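Local coordinates for cytosolic protein (Streptococcus thermophilus, PDB 2QZI) that is of unknown function, a small cytosolic member of the DUF1827 family whose crystals hold bound sodium ions, at residues T12-E15 and L16-Q20; A58-D61 and N62-E65. All coordinates share one frame; numbering follows the deposited sequence.

Contact 1: residues T12-E15 and L16-Q20; sequences THQE and LVNNQ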
loop_
_atom_site.group_PDB
_atom_site.type_symbol
_atom_site.label_atom_id
_atom_site.label_comp_id
_atom_site.label_asym_id
_atom_site.label_seq_id
_atom_site.Cartn_x
_atom_site.Cartn_y
_atom_site.Cartn_z
ATOM N N THR A 12 9.694 -7.388 -10.508
ATOM C CA THR A 12 9.484 -6.971 -11.894
ATOM C C THR A 12 8.905 -5.563 -11.875
ATOM O O THR A 12 8.265 -5.211 -12.830
ATOM C CB THR A 12 8.410 -7.809 -12.719
ATOM O OG1 THR A 12 7.454 -8.588 -11.995
ATOM C CG2 THR A 12 8.512 -8.071 -14.117
ATOM N N HIS A 13 9.146 -4.758 -10.839
ATOM C CA HIS A 13 8.726 -3.365 -10.853
ATOM C C HIS A 13 9.905 -2.490 -10.402
ATOM O O HIS A 13 9.739 -1.604 -9.562
ATOM C CB HIS A 13 7.489 -3.102 -9.931
ATOM C CG HIS A 13 6.190 -3.515 -10.554
ATOM N ND1 HIS A 13 5.826 -4.827 -10.695
ATOM C CD2 HIS A 13 5.158 -2.783 -11.053
ATOM C CE1 HIS A 13 4.681 -4.909 -11.351
ATOM N NE2 HIS A 13 4.229 -3.677 -11.523
ATOM N N GLN A 14 11.076 -2.755 -10.967
ATOM C CA GLN A 14 12.303 -2.155 -10.508
ATOM C C GLN A 14 12.480 -0.705 -10.937
ATOM O O GLN A 14 13.144 0.066 -10.246
ATOM C CB GLN A 14 13.477 -2.999 -10.960
ATOM C CG GLN A 14 13.538 -4.350 -10.249
ATOM C CD GLN A 14 13.936 -4.162 -8.806
ATOM O OE1 GLN A 14 15.097 -3.840 -8.516
ATOM N NE2 GLN A 14 12.993 -4.340 -7.893
ATOM N N GLU A 15 11.894 -0.344 -12.075
ATOM C CA GLU A 15 11.825 1.062 -12.493
ATOM C C GLU A 15 11.021 1.892 -11.501
ATOM O O GLU A 15 11.460 2.933 -11.031
ATOM C CB GLU A 15 11.156 1.177 -13.874
ATOM C CG GLU A 15 12.143 1.364 -15.033
ATOM C CD GLU A 15 11.505 1.084 -16.436
ATOM O OE1 GLU A 15 10.280 1.394 -16.628
ATOM O OE2 GLU A 15 12.256 0.540 -17.320
ATOM N N LEU A 16 9.810 1.436 -11.228
ATOM C CA LEU A 16 8.926 2.159 -10.357
ATOM C C LEU A 16 9.520 2.221 -8.935
ATOM O O LEU A 16 9.495 3.261 -8.306
ATOM C CB LEU A 16 7.531 1.530 -10.365
ATOM C CG LEU A 16 6.616 2.062 -9.264
ATOM C CD1 LEU A 16 6.234 3.571 -9.600
ATOM C CD2 LEU A 16 5.389 1.205 -9.226
ATOM N N VAL A 17 10.050 1.090 -8.460
ATOM C CA VAL A 17 10.646 1.012 -7.123
ATOM C C VAL A 17 11.742 2.070 -6.993
ATOM O O VAL A 17 11.691 2.909 -6.086
ATOM C CB VAL A 17 11.216 -0.434 -6.869
ATOM C CG1 VAL A 17 12.272 -0.440 -5.743
ATOM C CG2 VAL A 17 10.028 -1.378 -6.598
ATOM N N ASN A 18 12.711 2.047 -7.913
ATOM C CA ASN A 18 13.729 3.067 -7.921
ATOM C C ASN A 18 13.289 4.531 -8.153
ATOM O O ASN A 18 13.862 5.442 -7.569
ATOM C CB ASN A 18 14.814 2.636 -8.851
ATOM C CG ASN A 18 15.572 1.427 -8.277
ATOM O OD1 ASN A 18 16.453 1.593 -7.407
ATOM N ND2 ASN A 18 15.166 0.199 -8.694
ATOM N N ASN A 19 12.281 4.751 -8.989
ATOM C CA ASN A 19 11.794 6.125 -9.245
ATOM C C ASN A 19 11.280 6.740 -7.923
ATOM O O ASN A 19 11.548 7.910 -7.634
ATOM C CB ASN A 19 10.701 6.204 -10.350
ATOM C CG ASN A 19 11.279 6.072 -11.799
ATOM O OD1 ASN A 19 12.477 6.321 -12.050
ATOM N ND2 ASN A 19 10.406 5.674 -12.767
ATOM N N GLN A 20 10.545 5.921 -7.167
ATOM C CA GLN A 20 9.926 6.283 -5.886
ATOM C C GLN A 20 10.963 6.412 -4.778
ATOM O O GLN A 20 10.884 7.348 -3.985
ATOM C CB GLN A 20 8.846 5.258 -5.504
ATOM C CG GLN A 20 7.722 5.181 -6.512
ATOM C CD GLN A 20 6.950 6.522 -6.542
ATOM O OE1 GLN A 20 6.513 6.982 -5.507
ATOM N NE2 GLN A 20 6.812 7.145 -7.719
HETATM O O HOH W 1 16.399 -2.078 -6.965
#

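Contact 2: residues A58-D61 and N62-E65; sequences AVKD and NELE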
loop_
_atom_site.group_PDB
_atom_site.type_symbol
_atom_site.label_atom_id
_atom_site.label_comp_id
_atom_site.label_asym_id
_atom_site.label_seq_id
_atom_site.Cartn_x
_atom_site.Cartn_y
_atom_site.Cartn_z
ATOM N N ALA A 58 -13.841 -0.626 -10.458
ATOM C CA ALA A 58 -13.745 -0.092 -9.116
ATOM C C ALA A 58 -13.198 -1.176 -8.183
ATOM O O ALA A 58 -13.503 -2.355 -8.346
ATOM C CB ALA A 58 -15.135 0.412 -8.637
ATOM N N VAL A 59 -12.367 -0.785 -7.215
ATOM C CA VAL A 59 -11.970 -1.737 -6.186
ATOM C C VAL A 59 -13.041 -1.862 -5.105
ATOM O O VAL A 59 -13.520 -0.852 -4.525
ATOM C CB VAL A 59 -10.490 -1.555 -5.660
ATOM C CG1 VAL A 59 -9.805 -0.364 -6.280
ATOM C CG2 VAL A 59 -10.402 -1.580 -4.163
ATOM N N LYS A 60 -13.442 -3.115 -4.892
ATOM C CA LYS A 60 -14.522 -3.475 -3.965
ATOM C C LYS A 60 -14.137 -3.307 -2.489
ATOM O O LYS A 60 -12.969 -3.374 -2.135
ATOM C CB LYS A 60 -14.960 -4.929 -4.235
ATOM C CG LYS A 60 -15.911 -5.120 -5.443
ATOM C CD LYS A 60 -15.225 -4.910 -6.791
ATOM C CE LYS A 60 -15.943 -5.687 -7.912
ATOM N NZ LYS A 60 -15.549 -7.139 -7.936
ATOM N N ASP A 61 -15.125 -3.116 -1.633
ATOM C CA ASP A 61 -14.898 -2.929 -0.189
ATOM C C ASP A 61 -14.219 -4.094 0.561
ATOM O O ASP A 61 -13.421 -3.859 1.455
ATOM C CB ASP A 61 -16.220 -2.628 0.507
ATOM C CG ASP A 61 -16.818 -1.301 0.086
ATOM O OD1 ASP A 61 -16.314 -0.263 0.571
ATOM O OD2 ASP A 61 -17.803 -1.306 -0.689
ATOM N N ASN A 62 -14.576 -5.328 0.223
ATOM C CA ASN A 62 -14.002 -6.518 0.857
ATOM C C ASN A 62 -12.541 -6.766 0.443
ATOM O O ASN A 62 -11.721 -7.230 1.232
ATOM C CB ASN A 62 -14.876 -7.749 0.563
ATOM C CG ASN A 62 -14.474 -8.480 -0.739
ATOM O OD1 ASN A 62 -13.510 -9.273 -0.751
ATOM N ND2 ASN A 62 -15.234 -8.243 -1.829
ATOM N N GLU A 63 -12.245 -6.458 -0.811
ATOM C CA GLU A 63 -10.906 -6.385 -1.325
ATOM C C GLU A 63 -10.032 -5.401 -0.545
ATOM O O GLU A 63 -8.890 -5.735 -0.183
ATOM C CB GLU A 63 -11.030 -5.898 -2.746
ATOM C CG GLU A 63 -9.955 -6.297 -3.666
ATOM C CD GLU A 63 -10.334 -6.001 -5.083
ATOM O OE1 GLU A 63 -9.600 -6.423 -5.991
ATOM O OE2 GLU A 63 -11.375 -5.352 -5.314
ATOM N N LEU A 64 -10.560 -4.195 -0.297
ATOM C CA LEU A 64 -9.844 -3.174 0.417
ATOM C C LEU A 64 -9.503 -3.736 1.777
ATOM O O LEU A 64 -8.389 -3.577 2.235
ATOM C CB LEU A 64 -10.740 -1.940 0.637
ATOM C CG LEU A 64 -10.191 -0.526 0.866
ATOM C CD1 LEU A 64 -11.087 0.334 1.800
ATOM C CD2 LEU A 64 -8.811 -0.476 1.371
ATOM N N GLU A 65 -10.488 -4.366 2.422
ATOM C CA GLU A 65 -10.372 -4.867 3.805
ATOM C C GLU A 65 -9.336 -6.001 3.948
ATOM O O GLU A 65 -8.528 -6.006 4.895
ATOM C CB GLU A 65 -11.752 -5.301 4.326
ATOM C CG GLU A 65 -12.587 -4.186 5.075
ATOM C CD GLU A 65 -12.338 -2.696 4.626
ATOM O OE1 GLU A 65 -13.111 -2.200 3.737
ATOM O OE2 GLU A 65 -11.406 -2.031 5.194
#

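Contact 1: residues T12-E15 and L16-Q20
The carbonyl oxygen of Gln14 is gripped twice by Asn18 in the first turn of helix 14-23. Asn18 ND2 reaches it at 2.6 Å from Gln14 O, nearly straight at 168° and with the oxygen in the plane of its own amide. Asn18 N makes the ordinary helical bond to the same atom, 3.1 Å from Gln14 O, coming from above the carbonyl plane. With chi1 at -69°, the CG of Asn18 lies beside its own backbone N, which lets the short amide fold back to the carbonyl one turn earlier. A water spans the two side chains, donating to Gln14 OE1 and accepting from Asn18 ND2, while Gln14 NE2 is spent on Thr10 O.

His13 stands at the N-cap, and its carbonyl opens the helical bonding by accepting from Val17 N, 2.9 Å from His13 O; the ring's ND1 is hydrogen-bonded to Thr9 O. Glu15 O in turn takes the N-H of Asn19, 2.9 Å from Asn19 N. Beta-branched Val17 packs its CG2 tightly beside His13 O, 3.0 Å away, and suits the buried side, whereas the amides occupy the outer face. Leu16 lies obliquely to the His13 ring, and both side chains touch Thr31 of strand 28-34. The chemistry implies a polar helix start in which side-chain amides and one water supplement the main-chain bonds.

Contact 2: residues A58-D61 and N62-E65
Lys60 and Glu63 build a side-chain-to-backbone capping interaction at the start of helix 61-74: Lys60 holds the N-cap position, and the carboxylate of the third helical residue turns back to its N-H. The bond is half of the reciprocal pair called a capping box; the other half would need a side-chain acceptor at the N-cap, which lysine lacks.

Asn62, the first residue of the segment, stays on the outer face. Its CG sits between the backbone N and the carbonyl carbon (chi1 89°), which brings ND2 to 4.1 Å from Lys60 CB, a loose van der Waals approach that suits a small polar residue at the surface.

Glu63 follows. Its CG lies anti to the backbone N (chi1 -153°) and the chain runs extended, long enough for OE2 to come within 3.1 Å of Lys60 N, which meets it nearly along the C-O axis. The same oxygen forms a salt bridge with Arg57, and OE1 bonds Thr37, so this buried carboxylate has partners at both oxygens and its rotation is fixed. Val59 crosses it at about a right angle, its CB 3.9 Å from Glu63 OE2. Lys60 NZ, 5.2 Å from Glu63 OE2, may add a mild electrostatic pull.

Leu64 donates its N-H to Lys60 O, while its hydrophobic branch joins Val59 against Ile52 and Ile95 of the sheet, where an aliphatic side chain belongs. Glu65, on the exposed side, forms a salt bridge through OE2 to Arg68, which probably helps hold its bent chain. Its backbone N gives the next helical bond, 3.1 Å from Asp61 O at an N-H...O angle of 150°.

In the fold
Both contacts are helix starts within one small domain, on opposite sides of the chain's centre, their own centres about 25 Å apart and their nearest atoms about 15 Å apart. Contact 1 comes first, at the beginning of helix 14-23, which follows the edge strand 6-8; contact 2 comes later, where the loop after strand 47-53 enters helix 61-74. The antiparallel sheet links them: residues of contact 1 touch strand 28-34, next to that edge strand, and those of contact 2 touch the adjacent strands 47-53 and 94-100. The two helix starts do not touch; each packs against a different part of one sheet.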